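Local coordinates for nucleoside hydrolase, putative (Trypanosoma brucei, PDB 3FZ0), which belongs to the nucleoside hydrolase family and binds a calcium ion at the C-terminal ends of the strands of its central, largely parallel beta-sheet, at residues T38-N43 / L134-N139. The protein carries 2 engineered substitutions. Sequence-based numbering, arbitrary orientation.
With CA (calcium ion), chain G.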
loop_
_atom_site.group_PDB
_atom_site.type_symbol
_atom_site.label_atom_id
_atom_site.label_comp_id
_atom_site.label_asym_id
_atom_site.label_seq_id
_atom_site.Cartn_x
_atom_site.Cartn_y
_atom_site.Cartn_z
ATOM N N THR B 38 27.417 18.296 -0.517
ATOM C CA THR B 38 27.009 17.248 -1.425
ATOM C C THR B 38 25.628 17.618 -1.959
ATOM O O THR B 38 24.719 17.978 -1.207
ATOM C CB THR B 38 26.993 15.880 -0.749
ATOM O OG1 THR B 38 26.104 15.927 0.369
ATOM C CG2 THR B 38 28.384 15.535 -0.270
ATOM N N VAL B 39 25.489 17.555 -3.272
ATOM C CA VAL B 39 24.293 18.077 -3.939
ATOM C C VAL B 39 23.333 16.929 -4.252
ATOM O O VAL B 39 23.741 15.861 -4.726
ATOM C CB VAL B 39 24.704 18.872 -5.213
ATOM C CG1 VAL B 39 23.493 19.208 -6.078
ATOM C CG2 VAL B 39 25.471 20.106 -4.794
ATOM N N VAL B 40 22.050 17.153 -3.983
ATOM C CA VAL B 40 21.048 16.135 -4.299
ATOM C C VAL B 40 19.934 16.799 -5.096
ATOM O O VAL B 40 19.734 17.996 -4.975
ATOM C CB VAL B 40 20.547 15.425 -3.010
ATOM C CG1 VAL B 40 19.809 16.383 -2.099
ATOM C CG2 VAL B 40 19.716 14.211 -3.327
ATOM N N TRP B 41 19.242 16.012 -5.930
ATOM C CA TRP B 41 18.007 16.440 -6.613
ATOM C C TRP B 41 16.962 16.866 -5.554
ATOM O O TRP B 41 17.115 16.562 -4.365
ATOM C CB TRP B 41 17.469 15.303 -7.482
ATOM C CG TRP B 41 16.818 14.250 -6.674
ATOM C CD1 TRP B 41 17.431 13.217 -6.006
ATOM C CD2 TRP B 41 15.420 14.123 -6.399
ATOM N NE1 TRP B 41 16.509 12.470 -5.346
ATOM C CE2 TRP B 41 15.260 12.990 -5.573
ATOM C CE3 TRP B 41 14.282 14.834 -6.798
ATOM C CZ2 TRP B 41 14.006 12.560 -5.128
ATOM C CZ3 TRP B 41 13.029 14.398 -6.352
ATOM C CH2 TRP B 41 12.904 13.280 -5.526
ATOM N N GLY B 42 15.919 17.581 -5.988
ATOM C CA GLY B 42 14.839 18.025 -5.113
ATOM C C GLY B 42 14.083 19.189 -5.737
ATOM O O GLY B 42 13.296 19.010 -6.695
ATOM N N ASN B 43 14.309 20.394 -5.217
ATOM C CA ASN B 43 13.682 21.565 -5.814
ATOM C C ASN B 43 14.336 22.090 -7.090
ATOM O O ASN B 43 13.688 22.765 -7.898
ATOM C CB ASN B 43 13.435 22.655 -4.779
ATOM C CG ASN B 43 12.184 22.361 -3.930
ATOM O OD1 ASN B 43 11.091 22.040 -4.470
ATOM N ND2 ASN B 43 12.342 22.430 -2.607
ATOM N N LEU B 134 19.678 18.657 3.996
ATOM C CA LEU B 134 18.686 19.683 3.709
ATOM C C LEU B 134 17.848 19.391 2.476
ATOM O O LEU B 134 17.193 20.298 1.927
ATOM C CB LEU B 134 19.376 21.035 3.551
ATOM C CG LEU B 134 20.341 21.452 4.664
ATOM C CD1 LEU B 134 21.010 22.789 4.348
ATOM C CD2 LEU B 134 19.627 21.499 6.029
ATOM N N GLY B 135 17.859 18.152 2.021
ATOM C CA GLY B 135 17.049 17.784 0.872
ATOM C C GLY B 135 16.552 16.362 0.985
ATOM O O GLY B 135 16.524 15.789 2.090
ATOM N N PRO B 136 16.106 15.788 -0.139
ATOM C CA PRO B 136 15.761 14.395 -0.101
ATOM C C PRO B 136 16.983 13.631 0.365
ATOM O O PRO B 136 18.114 14.022 0.030
ATOM C CB PRO B 136 15.454 14.093 -1.563
ATOM C CG PRO B 136 14.965 15.382 -2.112
ATOM C CD PRO B 136 15.820 16.394 -1.457
ATOM N N LEU B 137 16.763 12.543 1.103
ATOM C CA LEU B 137 17.861 11.770 1.689
ATOM C C LEU B 137 18.624 10.788 0.782
ATOM O O LEU B 137 19.394 9.960 1.277
ATOM C CB LEU B 137 17.361 11.056 2.940
ATOM C CG LEU B 137 16.836 12.062 3.963
ATOM C CD1 LEU B 137 15.870 11.395 4.934
ATOM C CD2 LEU B 137 18.035 12.694 4.674
ATOM N N THR B 138 18.444 10.884 -0.525
ATOM C CA THR B 138 18.995 9.893 -1.423
ATOM C C THR B 138 20.490 9.613 -1.252
ATOM O O THR B 138 20.879 8.431 -1.143
ATOM C CB THR B 138 18.729 10.224 -2.878
ATOM O OG1 THR B 138 17.396 10.715 -3.017
ATOM C CG2 THR B 138 18.943 8.956 -3.758
ATOM N N ASN B 139 21.328 10.665 -1.276
ATOM C CA ASN B 139 22.762 10.485 -1.125
ATOM C C ASN B 139 23.106 9.825 0.206
ATOM O O ASN B 139 23.932 8.920 0.272
ATOM C CB ASN B 139 23.530 11.818 -1.254
ATOM C CG ASN B 139 23.414 12.432 -2.638
ATOM O OD1 ASN B 139 23.227 11.711 -3.635
ATOM N ND2 ASN B 139 23.487 13.775 -2.707
HETATM CA CA CA G . 16.389 22.139 0.841
HETATM O O HOH W 1 14.819 21.584 2.423
HETATM O O HOH W 2 14.499 20.644 -0.374
HETATM O O HOH W 3 14.682 23.824 0.350
#
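Val-40 faces Asn-139 and Gly-42 faces Pro-136 across this contact, with CA atoms 6.7 Å apart in the first pair, so residues 40-42 run nearly antiparallel to residues 136-139. Residues 38-39 end a strand and Leu-137 is the N-cap of the helix that follows; no backbone-to-backbone hydrogen bond joins the segments, and side chains make the links. Asn-139 ND2 donates to Val-39 O at 2.9 Å; the oxygen lies almost in the amide plane, yet the donor stands 62° out of the carbonyl plane. The same ND2 also bonds Asp-12, while Asn-139 OD1 accepts from Ala-70 N, which fixes the amide's rotation. Trp-41 NE1 gives its hydrogen to Thr-138 OG1 (3.0 Å), an acceptor lying slightly out of the indole plane; that hydroxyl also pairs with Asp-186. Over one indole face sits Pro-136 CG, 4.3 Å from the six-membered ring centroid and 14° off its normal, a CH-pi contact. Val-40 CG1, placed between backbone N and carbonyl carbon (chi1 65°), packs on Pro-136 CD at 4.0 Å. Leu-134 O binds the calcium ion at 2.3 Å, together with three waters, Asp-14, Asp-19 and Asp-283. The contact thus joins the loops after parallel strands 32-39 and 127-133, which flank strand 6-13 in the sheet; helix 46-60 packs against Val-39, and helix 181-185 against Trp-41 and Pro-136.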